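Local coordinates for Mlr6093 protein (PDB 2QJ8) that probably acts as a zinc-dependent hydrolase of the aspartoacylase family, cleaving ester bonds or the carbon-nitrogen bonds of linear amides, at residues 164-167 / 168-172; 223-226 / 227-231. One frame throughout, in Å; residues are numbered along the deposited sequence. Where two conformers were deposited one is given.

Contact 1. Residues 164-167 / 168-172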
loop_
_atom_site.group_PDB
_atom_site.type_symbol
_atom_site.label_atom_id
_atom_site.label_comp_id
_atom_site.label_asym_id
_atom_site.label_seq_id
_atom_site.Cartn_x
_atom_site.Cartn_y
_atom_site.Cartn_z
HETATM N N MSE A 164 22.088 10.639 22.844
HETATM C CA MSE A 164 21.969 9.455 21.997
HETATM C C MSE A 164 21.707 8.227 22.857
HETATM O O MSE A 164 20.815 7.450 22.541
HETATM C CB MSE A 164 23.209 9.246 21.119
HETATM C CG MSE A 164 23.129 8.013 20.198
HETATM SE SE MSE A 164 24.581 7.869 18.924
HETATM C CE MSE A 164 26.130 8.060 20.108
ATOM N N THR A 165 22.460 8.078 23.931
ATOM C CA THR A 165 22.307 6.949 24.857
ATOM C C THR A 165 20.905 6.896 25.490
ATOM O O THR A 165 20.285 5.825 25.565
ATOM C CB THR A 165 23.363 7.031 25.971
ATOM O OG1 THR A 165 24.652 7.231 25.385
ATOM C CG2 THR A 165 23.377 5.762 26.816
ATOM N N LYS A 166 20.426 8.044 25.957
ATOM C CA LYS A 166 19.105 8.129 26.545
ATOM C C LYS A 166 18.026 7.751 25.536
ATOM O O LYS A 166 17.162 6.930 25.841
ATOM C CB LYS A 166 18.834 9.535 27.065
ATOM C CG LYS A 166 17.474 9.743 27.773
ATOM C CD LYS A 166 17.381 11.178 28.249
ATOM C CE LYS A 166 16.089 11.474 28.949
ATOM N NZ LYS A 166 16.068 12.918 29.338
ATOM N N THR A 167 18.073 8.361 24.353
ATOM C CA THR A 167 17.061 8.117 23.327
ATOM C C THR A 167 17.074 6.665 22.850
ATOM O O THR A 167 16.012 6.080 22.714
ATOM C CB THR A 167 17.189 9.075 22.123
ATOM O OG1 THR A 167 16.917 10.419 22.559
ATOM C CG2 THR A 167 16.201 8.685 21.017
ATOM N N VAL A 168 18.262 6.098 22.640
ATOM C CA VAL A 168 18.401 4.717 22.188
ATOM C C VAL A 168 17.882 3.761 23.268
ATOM O O VAL A 168 17.180 2.834 22.939
ATOM C CB VAL A 168 19.870 4.391 21.769
ATOM C CG1 VAL A 168 20.076 2.911 21.572
ATOM C CG2 VAL A 168 20.250 5.162 20.502
ATOM N N SER A 169 18.169 4.021 24.539
ATOM C CA SER A 169 17.667 3.175 25.631
ATOM C C SER A 169 16.141 3.168 25.726
ATOM O O SER A 169 15.528 2.097 25.843
ATOM C CB SER A 169 18.257 3.597 26.963
ATOM O OG SER A 169 19.655 3.338 26.955
ATOM N N ILE A 170 15.551 4.356 25.666
ATOM C CA ILE A 170 14.100 4.498 25.671
ATOM C C ILE A 170 13.481 3.730 24.480
ATOM O O ILE A 170 12.527 2.979 24.672
ATOM C CB ILE A 170 13.634 5.969 25.672
ATOM C CG1 ILE A 170 14.055 6.672 26.976
ATOM C CG2 ILE A 170 12.089 6.015 25.541
ATOM C CD1 ILE A 170 13.754 8.202 27.035
ATOM N N SER A 171 14.069 3.892 23.296
ATOM C CA SER A 171 13.628 3.218 22.074
ATOM C C SER A 171 13.662 1.690 22.182
ATOM O O SER A 171 12.707 1.031 21.816
ATOM C CB SER A 171 14.477 3.677 20.898
ATOM O OG SER A 171 14.288 5.064 20.651
ATOM N N LYS A 172 14.754 1.147 22.699
ATOM C CA LYS A 172 14.901 -0.291 22.920
ATOM C C LYS A 172 13.880 -0.863 23.907
ATOM O O LYS A 172 13.441 -2.001 23.732
ATOM C CB LYS A 172 16.327 -0.621 23.396
ATOM C CG LYS A 172 17.389 -0.492 22.297
ATOM C CD LYS A 172 18.803 -0.720 22.865
ATOM C CE LYS A 172 19.870 -0.643 21.772
ATOM N NZ LYS A 172 21.276 -0.714 22.307
#
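Ser169 and Ser171 both fold their hydroxyls back onto the alpha-helix that carries them, each bonding to the carbonyl four residues earlier. The helix, 161-172, links strand 152-155 to strand 178-182, which pairs with it in parallel, in the catalytic domain. With OG anti to the carbonyl carbon and beside the backbone N (chi1 -66°), Ser169 donates to Thr165 O over 2.9 Å, while its own N-H reaches that oxygen from the opposite face of the carbonyl plane. Ser171 repeats the grip on Thr167 O, again with N-H and hydroxyl on opposite faces. Thr165 and Thr167 turn their own OG1 atoms to the preceding turn, to Ile161 O and Gln163 O.

Side chains four apart run alongside each other: the extended Lys166 chain rests its aliphatic CG on Ile170 CD1 at 4.1 Å, and Met164, a selenomethionine, lies beside Val168 in one of its two modelled conformers. Val168 touches Ser155 of strand 152-155, and Ile170, on another side of the helix, touches Thr201 and Ile203 of strand 201-208. Ser171, buried against Ile153 and Ile203, has its hydroxyl satisfied within the helix: OG lies 2.9 Å from Thr167 O, 37° out of that carbonyl's plane.

Contact 2. Residues 223-226 / 227-231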
loop_
_atom_site.group_PDB
_atom_site.type_symbol
_atom_site.label_atom_id
_atom_site.label_comp_id
_atom_site.label_asym_id
_atom_site.label_seq_id
_atom_site.Cartn_x
_atom_site.Cartn_y
_atom_site.Cartn_z
ATOM N N GLY A 223 4.150 -2.441 21.668
ATOM C CA GLY A 223 5.366 -1.673 21.600
ATOM C C GLY A 223 5.209 -0.315 22.237
ATOM O O GLY A 223 5.995 0.062 23.090
ATOM N N VAL A 224 4.186 0.418 21.815
ATOM C CA VAL A 224 3.936 1.756 22.350
ATOM C C VAL A 224 3.563 1.725 23.829
ATOM O O VAL A 224 3.985 2.601 24.575
ATOM C CB VAL A 224 2.954 2.528 21.475
ATOM C CG1 VAL A 224 2.527 3.844 22.145
ATOM C CG2 VAL A 224 3.622 2.772 20.114
ATOM N N ARG A 225 2.845 0.689 24.270
ATOM C CA ARG A 225 2.561 0.496 25.694
ATOM C C ARG A 225 3.846 0.272 26.506
ATOM O O ARG A 225 3.991 0.831 27.584
ATOM C CB ARG A 225 1.603 -0.674 25.919
ATOM C CG ARG A 225 1.339 -0.953 27.410
ATOM C CD ARG A 225 0.399 -2.096 27.644
ATOM N NE ARG A 225 0.466 -2.556 29.042
ATOM C CZ ARG A 225 1.343 -3.428 29.558
ATOM N NH1 ARG A 225 2.299 -4.004 28.817
ATOM N NH2 ARG A 225 1.271 -3.737 30.860
ATOM N N ASN A 226 4.749 -0.578 26.006
ATOM C CA ASN A 226 6.054 -0.799 26.648
ATOM C C ASN A 226 6.839 0.531 26.745
ATOM O O ASN A 226 7.449 0.831 27.783
ATOM C CB ASN A 226 6.902 -1.837 25.888
ATOM C CG ASN A 226 6.294 -3.239 25.862
ATOM O OD1 ASN A 226 5.547 -3.617 26.742
ATOM N ND2 ASN A 226 6.619 -4.012 24.827
ATOM N N GLY A 227 6.773 1.322 25.672
ATOM C CA GLY A 227 7.424 2.629 25.618
ATOM C C GLY A 227 6.886 3.555 26.676
ATOM O O GLY A 227 7.665 4.202 27.370
ATOM N N LEU A 228 5.553 3.588 26.818
ATOM C CA LEU A 228 4.879 4.414 27.837
ATOM C C LEU A 228 5.222 4.015 29.258
ATOM O O LEU A 228 5.380 4.874 30.114
ATOM C CB LEU A 228 3.371 4.393 27.645
ATOM C CG LEU A 228 2.881 5.067 26.386
ATOM C CD1 LEU A 228 1.424 4.745 26.229
ATOM C CD2 LEU A 228 3.148 6.557 26.443
ATOM N N ILE A 229 5.333 2.709 29.486
ATOM C CA ILE A 229 5.785 2.163 30.748
ATOM C C ILE A 229 7.218 2.628 31.013
ATOM O O ILE A 229 7.492 3.202 32.060
ATOM C CB ILE A 229 5.712 0.619 30.770
ATOM C CG1 ILE A 229 4.258 0.146 30.773
ATOM C CG2 ILE A 229 6.419 0.054 32.011
ATOM C CD1 ILE A 229 4.110 -1.338 30.473
ATOM N N ALA A 230 8.106 2.454 30.036
ATOM C CA ALA A 230 9.499 2.910 30.151
ATOM C C ALA A 230 9.630 4.425 30.430
ATOM O O ALA A 230 10.594 4.867 31.026
ATOM C CB ALA A 230 10.281 2.537 28.882
ATOM N N LEU A 231 8.663 5.213 29.986
ATOM C CA LEU A 231 8.665 6.653 30.250
ATOM C C LEU A 231 8.031 7.014 31.607
ATOM O O LEU A 231 8.015 8.180 31.964
ATOM C CB LEU A 231 7.941 7.381 29.112
ATOM C CG LEU A 231 8.654 7.388 27.762
ATOM C CD1 LEU A 231 7.677 7.708 26.694
ATOM C CD2 LEU A 231 9.840 8.371 27.787
#
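Ile229 puts its CD1 methyl squarely over the centre of the Arg225 guanidinium, 3.5 Å above the plane. Ile229 CD1 is 3.6 Å from Arg225 CZ and nearly as close to NH1 and NH2, with Arg225 NE farther off at 4.1 Å; it sits on the flat face and not at an edge. Two torsion choices bring this about. Arg225 leaves the backbone with CG anti to N (chi1 177°) and stays extended to NE, after which a chi4 of -85° swings the guanidinium round to offer its face; Ile229 has CG1 beside its own backbone N, which lays CG1 and CD1 back along the helix toward Arg225 O.

These are i and i+4 partners near the C-terminal end of alpha-helix 218-230, in the catalytic domain, where regular backbone bonds such as Ala230 N to Asn226 O (2.9 Å) hold the turns. Arg225 NH1 also makes a weak hydrogen bond to Lys237 O, and the side chain touches Trp71. Cutting Arg225 back to an alanine would probably leave Ile229 CD1 without its flat cover and Lys237 O without this weak donor.

One residue earlier on each turn, Val224 CG1 meets Leu228 CD1 at 4.3 Å, a looser contact; both side chains pack against helix 60-75, Val224 on Leu64 and Leu68, Leu228 on Trp71. Asn226 is turned to another flank: its CG lies beside the backbone N, and ND2 donates to Phe174 O, tying the helix to the chain just beyond helix 161-172.

Both contacts are i to i+4 pairings within single helices of the catalytic domain, their centres about 12 Å apart on the same side of the chain's centre. Contact 1 is the more exposed, with one buried residue among the eight that touch, whereas five of eight are buried in contact 2. Their chemistry differs: serine hydroxyls add to the backbone bonds in 164-172, while in 223-231 the side chains add aliphatic packing and a methyl over a guanidinium. Their surroundings differ too, strands 152-155 and 201-208 for the first and helix 60-75 for the second. Contact 1 touches contact 2 where Ile170 CG2 packs on Leu231 CD2 at 4.0 Å, just past the end of helix 218-230.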